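Local coordinates for protein citrinin polyketide synthase (Monascus purpureus, PDB 5MPT) that builds the keto-aldehyde precursor of the mycotoxin citrinin as a non-reducing polyketide synthase, of which this chain is the C-methyltransferase domain, at residues S117-S120 / E126-L129; S48-V53 / E122-E127; I210-M213 / G219-V222; V222-L227 / V235-T240; H85-N90 / G332-E337. All blocks are in the same frame, centred on the assembly; numbering follows the deposited sequence. Where two conformers were deposited one is given.

Contact 1: S117-S120 / E126-L129; sequences STKS and EELL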
# COMPACT_ATOMS: atom_id res chain seq x y z
N SER A 117 -28.51 -5.42 -4.30
CA SER A 117 -28.29 -6.49 -5.27
C SER A 117 -28.80 -7.81 -4.72
O SER A 117 -28.71 -8.08 -3.52
CB SER A 117 -26.81 -6.60 -5.59
OG SER A 117 -26.56 -7.82 -6.27
N THR A 118 -29.35 -8.64 -5.61
CA THR A 118 -29.87 -9.94 -5.22
C THR A 118 -28.83 -11.05 -5.36
O THR A 118 -29.05 -12.16 -4.86
CB THR A 118 -31.11 -10.28 -6.05
OG1 THR A 118 -30.75 -10.34 -7.43
CG2 THR A 118 -32.18 -9.21 -5.87
N LYS A 119 -27.69 -10.77 -5.97
CA LYS A 119 -26.64 -11.77 -6.07
C LYS A 119 -25.96 -11.91 -4.72
O LYS A 119 -25.65 -10.91 -4.07
CB LYS A 119 -25.64 -11.35 -7.16
CG LYS A 119 -24.69 -12.44 -7.63
CD LYS A 119 -23.80 -11.94 -8.77
CE LYS A 119 -24.58 -11.21 -9.86
NZ LYS A 119 -23.73 -10.82 -11.01
N SER A 120 -25.74 -13.15 -4.29
CA SER A 120 -25.03 -13.38 -3.05
C SER A 120 -23.57 -12.97 -3.17
O SER A 120 -23.01 -12.90 -4.27
CB SER A 120 -25.08 -14.85 -2.64
OG SER A 120 -24.41 -15.65 -3.59
N GLU A 126 -17.32 -15.85 -6.67
CA GLU A 126 -17.05 -16.93 -7.61
C GLU A 126 -16.89 -16.38 -9.02
O GLU A 126 -15.94 -16.74 -9.73
CB GLU A 126 -18.20 -17.95 -7.54
CG GLU A 126 -18.03 -19.19 -8.43
CD GLU A 126 -19.35 -19.96 -8.63
OE1 GLU A 126 -20.19 -19.96 -7.70
OE2 GLU A 126 -19.55 -20.54 -9.72
N GLU A 127 -17.77 -15.46 -9.41
CA GLU A 127 -17.71 -14.90 -10.74
C GLU A 127 -16.48 -14.01 -10.91
O GLU A 127 -15.82 -14.05 -11.94
CB GLU A 127 -18.98 -14.10 -11.04
CG GLU A 127 -20.22 -14.95 -11.25
CD GLU A 127 -21.48 -14.12 -11.46
OE1 GLU A 127 -21.42 -12.88 -11.35
OE2 GLU A 127 -22.53 -14.71 -11.74
N LEU A 128 -16.18 -13.20 -9.90
CA LEU A 128 -15.03 -12.31 -9.98
C LEU A 128 -13.74 -13.10 -10.02
O LEU A 128 -12.83 -12.75 -10.78
CB LEU A 128 -15.08 -11.37 -8.78
CG LEU A 128 -14.11 -10.20 -8.78
CD1 LEU A 128 -14.16 -9.35 -10.03
CD2 LEU A 128 -14.41 -9.34 -7.54
N LEU A 129 -13.63 -14.17 -9.24
CA LEU A 129 -12.43 -15.00 -9.30
C LEU A 129 -12.27 -15.67 -10.66
O LEU A 129 -11.16 -15.79 -11.19
CB LEU A 129 -12.47 -16.05 -8.19
CG LEU A 129 -12.37 -15.58 -6.74
CD1 LEU A 129 -12.41 -16.78 -5.88
CD2 LEU A 129 -11.08 -14.78 -6.52
O HOH W 1 -24.90 -13.55 -12.58

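Contact 2: S48-V53 / E122-E127; sequences STELCV and ETMLEE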
# COMPACT_ATOMS: atom_id res chain seq x y z
N SER A 48 -15.21 -5.25 -7.29
CA SER A 48 -14.78 -5.44 -5.92
C SER A 48 -15.52 -4.50 -4.97
O SER A 48 -15.84 -4.88 -3.84
CB SER A 48 -13.26 -5.27 -5.81
OG SER A 48 -12.82 -3.98 -6.21
N THR A 49 -15.84 -3.28 -5.43
CA THR A 49 -16.62 -2.36 -4.60
C THR A 49 -18.02 -2.91 -4.38
O THR A 49 -18.56 -2.84 -3.26
CB THR A 49 -16.69 -0.98 -5.27
OG1 THR A 49 -15.37 -0.43 -5.39
CG2 THR A 49 -17.55 -0.01 -4.44
N GLU A 50 -18.58 -3.51 -5.42
CA GLU A 50 -19.89 -4.14 -5.28
C GLU A 50 -19.87 -5.25 -4.24
O GLU A 50 -20.82 -5.42 -3.47
CB GLU A 50 -20.33 -4.68 -6.63
CG GLU A 50 -21.61 -5.50 -6.60
CD GLU A 50 -22.00 -5.97 -7.97
OE1 GLU A 50 -21.34 -6.89 -8.50
OE2 GLU A 50 -22.94 -5.37 -8.53
N LEU A 51 -18.82 -6.07 -4.25
CA LEU A 51 -18.69 -7.13 -3.26
C LEU A 51 -18.56 -6.56 -1.85
O LEU A 51 -19.16 -7.07 -0.91
CB LEU A 51 -17.49 -8.01 -3.62
CG LEU A 51 -17.06 -9.16 -2.72
CD1 LEU A 51 -18.20 -10.19 -2.60
CD2 LEU A 51 -15.79 -9.80 -3.27
N CYS A 52 -17.78 -5.48 -1.68
CA CYS A 52 -17.69 -4.86 -0.36
C CYS A 52 -19.07 -4.40 0.12
O CYS A 52 -19.46 -4.62 1.28
CB CYS A 52 -16.75 -3.67 -0.38
SG CYS A 52 -15.00 -4.00 -0.73
N VAL A 53 -19.78 -3.70 -0.76
CA VAL A 53 -21.09 -3.17 -0.39
C VAL A 53 -22.01 -4.31 0.00
O VAL A 53 -22.72 -4.22 1.00
CB VAL A 53 -21.66 -2.33 -1.54
CG1 VAL A 53 -23.15 -2.00 -1.29
CG2 VAL A 53 -20.81 -1.06 -1.71
N GLU A 122 -21.31 -14.91 -2.23
CA GLU A 122 -20.66 -16.12 -2.72
C GLU A 122 -20.66 -16.16 -4.24
O GLU A 122 -19.65 -16.52 -4.86
CB GLU A 122 -21.36 -17.36 -2.16
CG GLU A 122 -21.09 -17.58 -0.69
CD GLU A 122 -22.11 -16.91 0.23
OE1 GLU A 122 -23.03 -16.22 -0.25
OE2 GLU A 122 -21.95 -17.08 1.45
N THR A 123 -21.78 -15.80 -4.86
CA THR A 123 -21.82 -15.79 -6.32
C THR A 123 -20.95 -14.65 -6.88
O THR A 123 -20.26 -14.84 -7.89
CB THR A 123 -23.25 -15.67 -6.80
OG1 THR A 123 -24.03 -16.72 -6.20
CG2 THR A 123 -23.30 -15.77 -8.31
N MET A 124 -21.00 -13.47 -6.26
CA MET A 124 -20.12 -12.36 -6.64
C MET A 124 -18.67 -12.80 -6.65
O MET A 124 -17.94 -12.53 -7.61
CB MET A 124 -20.29 -11.17 -5.68
CG MET A 124 -21.59 -10.37 -5.86
SD MET A 124 -21.73 -8.93 -4.76
CE MET A 124 -23.41 -8.39 -5.10
N LEU A 125 -18.19 -13.40 -5.56
CA LEU A 125 -16.79 -13.79 -5.50
C LEU A 125 -16.47 -14.84 -6.55
O LEU A 125 -15.46 -14.75 -7.25
CB LEU A 125 -16.44 -14.32 -4.11
CG LEU A 125 -14.95 -14.64 -4.00
CD1 LEU A 125 -14.12 -13.38 -4.12
CD2 LEU A 125 -14.67 -15.34 -2.69
N GLU A 126 -17.32 -15.85 -6.67
CA GLU A 126 -17.05 -16.93 -7.61
C GLU A 126 -16.89 -16.38 -9.02
O GLU A 126 -15.94 -16.74 -9.73
CB GLU A 126 -18.20 -17.95 -7.54
CG GLU A 126 -18.03 -19.19 -8.43
CD GLU A 126 -19.35 -19.96 -8.63
OE1 GLU A 126 -20.19 -19.96 -7.70
OE2 GLU A 126 -19.55 -20.54 -9.72
N GLU A 127 -17.77 -15.46 -9.41
CA GLU A 127 -17.71 -14.90 -10.74
C GLU A 127 -16.48 -14.01 -10.91
O GLU A 127 -15.82 -14.05 -11.94
CB GLU A 127 -18.98 -14.10 -11.04
CG GLU A 127 -20.22 -14.95 -11.25
CD GLU A 127 -21.48 -14.12 -11.46
OE1 GLU A 127 -21.42 -12.88 -11.35
OE2 GLU A 127 -22.53 -14.71 -11.74

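Contact 3: I210-M213 / G219-V222; sequences ILEM and GTTV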
# COMPACT_ATOMS: atom_id res chain seq x y z
N ILE A 210 21.56 -0.14 -0.04
CA ILE A 210 20.11 -0.03 -0.21
C ILE A 210 19.46 -0.54 1.06
O ILE A 210 19.79 -1.63 1.53
CB ILE A 210 19.62 -0.85 -1.42
CG1 ILE A 210 20.38 -0.45 -2.67
CG2 ILE A 210 18.09 -0.69 -1.56
CD1 ILE A 210 19.99 -1.28 -3.93
N LEU A 211 18.55 0.25 1.61
CA LEU A 211 17.81 -0.15 2.80
C LEU A 211 16.32 -0.10 2.50
O LEU A 211 15.80 0.93 2.05
CB LEU A 211 18.14 0.75 3.99
CG LEU A 211 17.56 0.33 5.35
CD1 LEU A 211 18.59 0.61 6.45
CD2 LEU A 211 16.26 1.04 5.60
N GLU A 212 15.64 -1.20 2.75
CA GLU A 212 14.20 -1.27 2.54
C GLU A 212 13.50 -1.18 3.89
O GLU A 212 13.77 -1.97 4.80
CB GLU A 212 13.81 -2.56 1.81
CG GLU A 212 12.32 -2.62 1.56
CD GLU A 212 11.86 -3.87 0.85
OE1 GLU A 212 12.68 -4.77 0.61
OE2 GLU A 212 10.64 -3.94 0.58
N MET A 213 12.63 -0.19 4.02
CA MET A 213 11.80 -0.06 5.20
C MET A 213 10.44 -0.69 4.95
O MET A 213 9.96 -0.76 3.82
CB MET A 213 11.63 1.40 5.58
CG MET A 213 12.97 2.04 5.89
SD MET A 213 12.80 3.72 6.47
CE MET A 213 14.19 3.83 7.59
N GLY A 219 7.11 -8.25 -0.65
CA GLY A 219 6.45 -8.12 -1.94
C GLY A 219 7.32 -7.38 -2.93
O GLY A 219 7.32 -7.68 -4.13
N THR A 220 8.08 -6.41 -2.44
CA THR A 220 9.08 -5.73 -3.23
C THR A 220 10.40 -6.49 -3.17
O THR A 220 11.07 -6.64 -4.20
CB THR A 220 9.26 -4.31 -2.70
OG1 THR A 220 8.01 -3.60 -2.82
CG2 THR A 220 10.35 -3.56 -3.48
N THR A 221 10.77 -6.96 -1.99
CA THR A 221 12.05 -7.62 -1.79
C THR A 221 12.23 -8.78 -2.75
O THR A 221 13.34 -8.99 -3.27
CB THR A 221 12.15 -8.10 -0.35
OG1 THR A 221 11.51 -7.15 0.52
CG2 THR A 221 13.60 -8.29 0.05
N VAL A 222 11.18 -9.56 -2.98
CA VAL A 222 11.32 -10.76 -3.80
C VAL A 222 11.71 -10.43 -5.23
O VAL A 222 12.26 -11.29 -5.93
CB VAL A 222 10.05 -11.64 -3.77
CG1 VAL A 222 8.85 -10.92 -4.41
CG2 VAL A 222 10.30 -12.95 -4.47
O HOH W 2 8.77 -5.69 0.33

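Contact 4: V222-L227 / V235-T240; sequences VKMLPL and VEYTMT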
# COMPACT_ATOMS: atom_id res chain seq x y z
N VAL A 222 11.18 -9.56 -2.98
CA VAL A 222 11.32 -10.76 -3.80
C VAL A 222 11.71 -10.43 -5.23
O VAL A 222 12.26 -11.29 -5.93
CB VAL A 222 10.05 -11.64 -3.77
CG1 VAL A 222 8.85 -10.92 -4.41
CG2 VAL A 222 10.30 -12.95 -4.47
N LYS A 223 11.42 -9.22 -5.71
CA LYS A 223 11.88 -8.78 -7.02
C LYS A 223 13.25 -8.11 -6.99
O LYS A 223 14.01 -8.24 -7.96
CB LYS A 223 10.87 -7.81 -7.63
CG LYS A 223 9.47 -8.42 -7.80
CD LYS A 223 9.46 -9.73 -8.57
CE LYS A 223 9.82 -9.51 -10.01
NZ LYS A 223 8.76 -8.70 -10.68
N MET A 224 13.57 -7.38 -5.92
CA MET A 224 14.82 -6.62 -5.90
C MET A 224 16.03 -7.54 -5.83
O MET A 224 17.07 -7.26 -6.45
CB MET A 224 14.81 -5.65 -4.73
CG MET A 224 13.74 -4.58 -4.83
SD MET A 224 13.97 -3.56 -6.29
CE MET A 224 12.32 -3.19 -6.84
N LEU A 225 15.92 -8.64 -5.08
CA LEU A 225 17.10 -9.47 -4.83
C LEU A 225 17.56 -10.18 -6.09
O LEU A 225 18.75 -10.08 -6.42
CB LEU A 225 16.80 -10.46 -3.70
CG LEU A 225 16.89 -9.95 -2.25
CD1 LEU A 225 16.40 -8.51 -2.13
CD2 LEU A 225 16.13 -10.86 -1.32
N PRO A 226 16.70 -10.90 -6.82
CA PRO A 226 17.12 -11.46 -8.12
C PRO A 226 17.60 -10.40 -9.07
O PRO A 226 18.54 -10.64 -9.85
CB PRO A 226 15.84 -12.14 -8.64
CG PRO A 226 15.03 -12.39 -7.45
CD PRO A 226 15.31 -11.29 -6.49
N LEU A 227 16.97 -9.22 -9.05
CA LEU A 227 17.45 -8.12 -9.89
C LEU A 227 18.90 -7.77 -9.56
O LEU A 227 19.74 -7.65 -10.46
CB LEU A 227 16.55 -6.90 -9.72
CG LEU A 227 17.05 -5.67 -10.49
CD1 LEU A 227 16.99 -5.92 -12.00
CD2 LEU A 227 16.30 -4.41 -10.14
N VAL A 235 26.77 -4.66 -3.77
CA VAL A 235 25.57 -4.16 -3.10
C VAL A 235 25.52 -4.72 -1.69
O VAL A 235 25.96 -5.85 -1.43
CB VAL A 235 24.29 -4.52 -3.88
CG1 VAL A 235 24.20 -6.02 -4.08
CG2 VAL A 235 23.03 -4.03 -3.15
N GLU A 236 24.97 -3.93 -0.78
CA GLU A 236 24.52 -4.38 0.53
C GLU A 236 23.07 -3.96 0.65
O GLU A 236 22.76 -2.76 0.62
CB GLU A 236 25.39 -3.77 1.64
CG GLU A 236 26.85 -4.24 1.61
CD GLU A 236 27.79 -3.37 2.46
OE1 GLU A 236 27.29 -2.49 3.20
OE2 GLU A 236 29.03 -3.56 2.38
N TYR A 237 22.17 -4.95 0.73
CA TYR A 237 20.72 -4.74 0.83
C TYR A 237 20.26 -5.06 2.24
O TYR A 237 20.33 -6.22 2.67
CB TYR A 237 19.99 -5.62 -0.17
CG TYR A 237 18.55 -5.26 -0.39
CD1 TYR A 237 17.57 -5.58 0.53
CD2 TYR A 237 18.16 -4.62 -1.56
CE1 TYR A 237 16.24 -5.28 0.30
CE2 TYR A 237 16.85 -4.32 -1.81
CZ TYR A 237 15.89 -4.65 -0.87
OH TYR A 237 14.57 -4.33 -1.14
N THR A 238 19.80 -4.05 2.96
CA THR A 238 19.34 -4.20 4.32
C THR A 238 17.82 -4.22 4.27
O THR A 238 17.18 -3.20 3.96
CB THR A 238 19.88 -3.09 5.22
OG1 THR A 238 21.32 -3.07 5.15
CG2 THR A 238 19.47 -3.31 6.67
N MET A 239 17.25 -5.38 4.53
CA MET A 239 15.81 -5.55 4.57
C MET A 239 15.35 -5.34 6.01
O MET A 239 15.85 -6.01 6.92
CB MET A 239 15.43 -6.93 4.07
CG MET A 239 13.95 -7.15 4.00
SD MET A 239 13.57 -8.87 3.82
CE MET A 239 11.79 -8.75 3.73
N THR A 240 14.42 -4.42 6.21
CA THR A 240 13.97 -4.08 7.56
C THR A 240 12.45 -3.96 7.63
O THR A 240 11.76 -3.83 6.62
CB THR A 240 14.61 -2.77 8.03
OG1 THR A 240 13.90 -1.65 7.50
CG2 THR A 240 16.08 -2.67 7.62

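Contact 5: H85-N90 / G332-E337; sequences HERFMN and GWWLFE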
# COMPACT_ATOMS: atom_id res chain seq x y z
N HIS A 85 -13.76 2.15 15.99
CA HIS A 85 -14.11 2.04 14.59
C HIS A 85 -14.92 3.24 14.08
O HIS A 85 -15.35 3.22 12.93
CB HIS A 85 -14.87 0.75 14.32
CG HIS A 85 -14.05 -0.49 14.49
ND1 HIS A 85 -12.78 -0.62 13.98
CD2 HIS A 85 -14.33 -1.67 15.10
CE1 HIS A 85 -12.30 -1.82 14.28
NE2 HIS A 85 -13.22 -2.47 14.97
N GLU A 86 -15.06 4.30 14.88
CA GLU A 86 -15.87 5.45 14.46
C GLU A 86 -15.45 6.00 13.10
O GLU A 86 -16.29 6.19 12.23
CB GLU A 86 -15.82 6.56 15.52
CG GLU A 86 -16.68 7.78 15.18
CD GLU A 86 -18.15 7.46 15.17
OE1 GLU A 86 -18.53 6.39 15.69
OE2 GLU A 86 -18.93 8.29 14.64
N ARG A 87 -14.16 6.31 12.91
CA ARG A 87 -13.72 6.90 11.65
C ARG A 87 -13.95 5.93 10.49
O ARG A 87 -14.43 6.32 9.42
CB ARG A 87 -12.25 7.31 11.75
CG ARG A 87 -12.04 8.49 12.72
CD ARG A 87 -10.56 8.74 13.01
NE ARG A 87 -10.02 7.66 13.82
CZ ARG A 87 -8.76 7.56 14.20
NH1 ARG A 87 -7.88 8.49 13.84
NH2 ARG A 87 -8.37 6.53 14.94
N PHE A 88 -13.58 4.66 10.69
CA PHE A 88 -13.87 3.61 9.71
C PHE A 88 -15.36 3.54 9.37
O PHE A 88 -15.74 3.49 8.19
CB PHE A 88 -13.36 2.29 10.27
CG PHE A 88 -13.55 1.11 9.37
CD1 PHE A 88 -13.22 1.15 8.04
CD2 PHE A 88 -14.04 -0.08 9.90
CE1 PHE A 88 -13.37 0.03 7.25
CE2 PHE A 88 -14.19 -1.18 9.12
CZ PHE A 88 -13.84 -1.13 7.78
N MET A 89 -16.22 3.51 10.39
CA MET A 89 -17.62 3.31 10.06
C MET A 89 -18.21 4.51 9.36
O MET A 89 -19.15 4.36 8.57
CB MET A 89 -18.42 2.96 11.32
CG MET A 89 -18.06 1.57 11.83
SD MET A 89 -18.41 0.26 10.65
CE MET A 89 -20.19 0.45 10.46
N ASN A 90 -17.68 5.71 9.59
CA ASN A 90 -18.10 6.85 8.77
C ASN A 90 -17.69 6.65 7.31
O ASN A 90 -18.43 7.04 6.40
CB ASN A 90 -17.51 8.14 9.34
CG ASN A 90 -18.07 8.48 10.71
OD1 ASN A 90 -19.23 8.18 11.02
ND2 ASN A 90 -17.25 9.11 11.53
N GLY A 332 -3.48 -0.21 12.56
CA GLY A 332 -2.37 0.35 11.81
C GLY A 332 -2.76 1.29 10.70
O GLY A 332 -1.89 1.98 10.16
N TRP A 333 -4.04 1.33 10.33
CA TRP A 333 -4.56 2.19 9.27
C TRP A 333 -5.01 3.54 9.79
O TRP A 333 -5.35 4.42 8.97
CB TRP A 333 -5.75 1.49 8.61
CG TRP A 333 -6.22 1.95 7.26
CD1 TRP A 333 -7.45 2.48 6.95
CD2 TRP A 333 -5.51 1.84 6.02
NE1 TRP A 333 -7.55 2.71 5.59
CE2 TRP A 333 -6.36 2.34 5.00
CE3 TRP A 333 -4.24 1.38 5.68
CZ2 TRP A 333 -5.97 2.39 3.67
CZ3 TRP A 333 -3.87 1.43 4.37
CH2 TRP A 333 -4.73 1.93 3.38
N TRP A 334 -5.07 3.71 11.12
CA TRP A 334 -5.62 4.90 11.76
C TRP A 334 -4.63 5.54 12.73
O TRP A 334 -5.03 6.22 13.70
CB TRP A 334 -6.94 4.53 12.47
CG TRP A 334 -7.94 3.96 11.53
CD1 TRP A 334 -8.23 2.64 11.35
CD2 TRP A 334 -8.73 4.68 10.60
NE1 TRP A 334 -9.19 2.49 10.36
CE2 TRP A 334 -9.51 3.74 9.89
CE3 TRP A 334 -8.87 6.04 10.28
CZ2 TRP A 334 -10.38 4.11 8.90
CZ3 TRP A 334 -9.74 6.40 9.30
CH2 TRP A 334 -10.50 5.44 8.62
N LEU A 335 -3.34 5.35 12.53
CA LEU A 335 -2.36 5.89 13.46
C LEU A 335 -2.05 7.36 13.23
O LEU A 335 -1.50 8.01 14.14
CB LEU A 335 -1.07 5.10 13.43
CG LEU A 335 -1.09 3.67 13.96
CD1 LEU A 335 0.31 3.06 13.90
CD2 LEU A 335 -1.61 3.64 15.38
N PHE A 336 -2.35 7.89 12.05
CA PHE A 336 -2.00 9.28 11.73
C PHE A 336 -2.49 10.23 12.82
O PHE A 336 -3.61 10.11 13.32
CB PHE A 336 -2.58 9.67 10.37
CG PHE A 336 -4.07 9.40 10.21
CD1 PHE A 336 -5.00 10.38 10.55
CD2 PHE A 336 -4.51 8.21 9.68
CE1 PHE A 336 -6.33 10.15 10.40
CE2 PHE A 336 -5.84 7.97 9.50
CZ PHE A 336 -6.76 8.95 9.87
N GLU A 337 -1.62 11.17 13.19
CA GLU A 337 -1.98 12.20 14.16
C GLU A 337 -1.28 13.50 13.81
O GLU A 337 -0.87 14.26 14.69
CB GLU A 337 -1.64 11.76 15.59
CG GLU A 337 -0.28 11.15 15.70
CD GLU A 337 0.09 10.69 17.11
OE1 GLU A 337 -0.78 10.12 17.81
OE2 GLU A 337 1.26 10.89 17.49
O HOH W 3 -5.03 8.58 15.03
O HOH W 4 -5.90 5.71 16.52

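Contact 1: S117-S120 / E126-L129
Glu-127 OE1 receives the ammonium group of Lys-119, with NZ 3.1 Å from OE1, in a salt bridge that is also a hydrogen bond. The nitrogen comes in on the syn side of that oxygen, the side facing OE2. A water closes the gap to the second carboxylate oxygen: it donates to Glu-127 OE2 at 2.8 Å and accepts from Lys-119 NZ over a weak 3.4 Å. The ammonium and the carboxylate are thus joined directly and, more weakly, through the water.

The two side chains arrive from opposite directions. Glu-127 runs straight out from its helix beyond CG, while Lys-119 turns once, at chi3 (-47°), which swings NZ round to the carboxylate and leaves CD beside it, 3.6 Å from Glu-127 OE1. The backbones stay well apart, the CA atoms of Lys-119 and Glu-127 being 10.6 Å from each other, and everything that meets here is long side chain at the protein surface. Glu-127 also packs against Arg-47 of helix 40-62.

On the loop side, Ser-117 OG accepts from the backbone N of Lys-119 at 3.2 Å, which closes an ST turn. Ser-120 then takes the N-cap position of helix 121-131. The sequence is therefore an ST turn running into an N-capped helix start, with a surface salt bridge strapping the incoming loop to the second turn of the helix.

Contact 2: S48-V53 / E122-E127
Met-124 carries most of the meeting with Glu-50 and Leu-51, and it is the first residue of 122-127 to touch segment 48-53. Its CG lies anti to the carbonyl carbon (chi1 -74°) and the chain beyond is fully extended, which pushes the sulfur right up to the opposing backbone: SD is 3.8 Å from Leu-51 CA. Past the sulfur, the methyl CE ends 3.7 Å from Glu-50 CG, the two chains crossing at about a right angle, so that the glutamate meets it with its CG methylene, not with its carboxylate oxygens. Nearer the root, Met-124 CB meets Leu-51 CD1 at 3.8 Å, where the two side chains lie alongside, pointing opposite ways.

The pair is an antiparallel helix packing: the axes of the two segments approach to 10.0 Å, with 159° between their N-to-C directions. Segment 48-53 belongs to the helix-turn-helix family region of the protein, and helix 121-131 lies along it. The other flank of 48-53 is covered by helix 321-327, where Cys-52 touches Trp-322 and Phe-325.

One residue on, Leu-125 adds a smaller apolar touch, its CD1 standing 4.0 Å from Leu-51 CD2. Leu-51 therefore spreads its two methyls over successive residues of the partner helix, and it also packs on Thr-142 and Ser-143 of helix 136-146.

Contact 3: I210-M213 / G219-V222
Strand 208-213 runs toward the start of helix 221-231, and the two elements come together at Glu-212 and Thr-221, whose CA atoms are 8.0 Å apart. This is the opening beta-alpha step of the Rossmann-like methyltransferase fold. The glycine-rich loop between them belongs to the S-adenosyl-L-homocysteine site, where Gly-219 N hydrogen-bonds the ligand's carboxylate atom OXT.

Glu-212 spans the gap with a straight chain, CG anti to the backbone N (chi1 -178°), and its buried carboxylate is held on both oxygens. Thr-221 OG1 donates to Glu-212 OE1 at 2.7 Å, arriving on the syn side but 24° out of the carboxylate plane. The same oxygen also pairs with Tyr-237 OH on the neighbouring strand, so two hydroxyls fix the rotation of the group. The other oxygen, OE2, faces the CB of Thr-220 at 3.6 Å. Thr-220 sends its own hydroxyl elsewhere, to Thr-285 OG1, and its side chain is about 7 Å from that of the active-site residue Tyr-177.

A single water, 2.6 Å from Glu-212 OE2, accepts the backbone N-H of Thr-220 at 2.9 Å.

Contact 4: V222-L227 / V235-T240
Segment 222-227 of helix 221-231 runs antiparallel to strand 235-241, alongside it, with Leu-225 facing Tyr-237, their CA atoms 8.2 Å apart. The tyrosine points at the helix, and two adjacent helix residues receive its ring in different ways. Leu-225 drops a methyl squarely onto one face: CD1 is 3.9 Å from the ring centroid and only 6° off the normal, a CH-pi contact over the middle of the ring. The two side chains meet at about a right angle, and with CG of Leu-225 anti to its own carbonyl carbon (chi1 -80°) the branch leans over toward the strand. Met-224 works further out along the ring, its CB 3.8 Å from Tyr-237 CE2 and its CG 3.8 Å from Tyr-237 OH. From there the methionine turns off at chi2, away from the strand; the side chain also packs on Ala-190 and Leu-194 of helix 181-198.

Helix and strand are consecutive parts of the beta-alpha-beta unit formed by 208-213, 221-231 and 235-241, in the Rossmann-like fold of class I S-adenosylmethionine-dependent methyltransferases. The crossover helix rests on the sheet here, with the tyrosine ring as the filler between them. Behind the contact the helix bends: Pro-226 has no N-H to give to the turn before, and Leu-227 N reaches Lys-223 O over a weak 3.3 Å. Met-260 of the edge strand packs against both Leu-225 and Tyr-237, so the layer continues one strand further. The polar end of the ring is buried and satisfied, Tyr-237 OH being hydrogen-bonded to the Glu-212 carboxylate.

Contact 5: H85-N90 / G332-E337
Arg-87 and Trp-334 each set CG anti to the carbonyl carbon (chi1 -68° and -58°), and this lays the two side chains alongside, pointing opposite ways. The arginine leaves its CB over the six-membered ring of the indole, 4.1 Å from the centroid, as a CH-pi contact. It then bends at chi3 and lays its guanidinium back over the root of the tryptophan, with NH2 3.5 Å from Trp-334 CB. The guanidinium and indole planes stand 41° apart, so the two groups are not stacked flat.

Phe-88 approaches on the same face of the indole: its backbone N sits above the rim, and its CB is 3.8 Å from Trp-334 CZ2. The opposite face is covered by Trp-333 CD1. With Trp-334 NE1 hydrogen-bonded to Gly-328 O, the indole is held both on its faces and at its nitrogen.

The contact joins helix 86-98, in the helix-turn-helix family region, to the loop between helices 321-327 and 347-356 of the methyltransferase part, so it is packing between the two portions of the chain. That loop passes close to the catalytic centre, the side chain of Phe-336 being about 8 Å from that of the active-site His-289.

Two waters in the plane of the guanidinium finish the link. One accepts from Arg-87 NH1 at 3.1 Å and donates to both Trp-334 O and Phe-336 O, and the other accepts from Arg-87 NH2 at 3.0 Å and donates to Trp-334 O. The Phe-336 ring comes up obliquely, with CE1 4.1 Å from Arg-87 NH1.

From the N terminus, contact 2 opens first on helix 40-62, and contact 5 opens on helix 86-98 before contact 2 has closed, so these two cross. Contact 1 is a short local closure at the start of helix 121-131 and shares Glu-126 and Glu-127 with the closing segment of contact 2; the two touch. Contacts 3 and 4 follow in series along one beta-alpha-beta unit, meeting at Val-222. The centre of contact 3 lies about 36 Å from that of contact 1. Contact 5 closes last, enclosing contacts 1, 3 and 4 in its loop. It ties the helical N-terminal part to the methyltransferase part, whose core contacts 3 and 4 help to build.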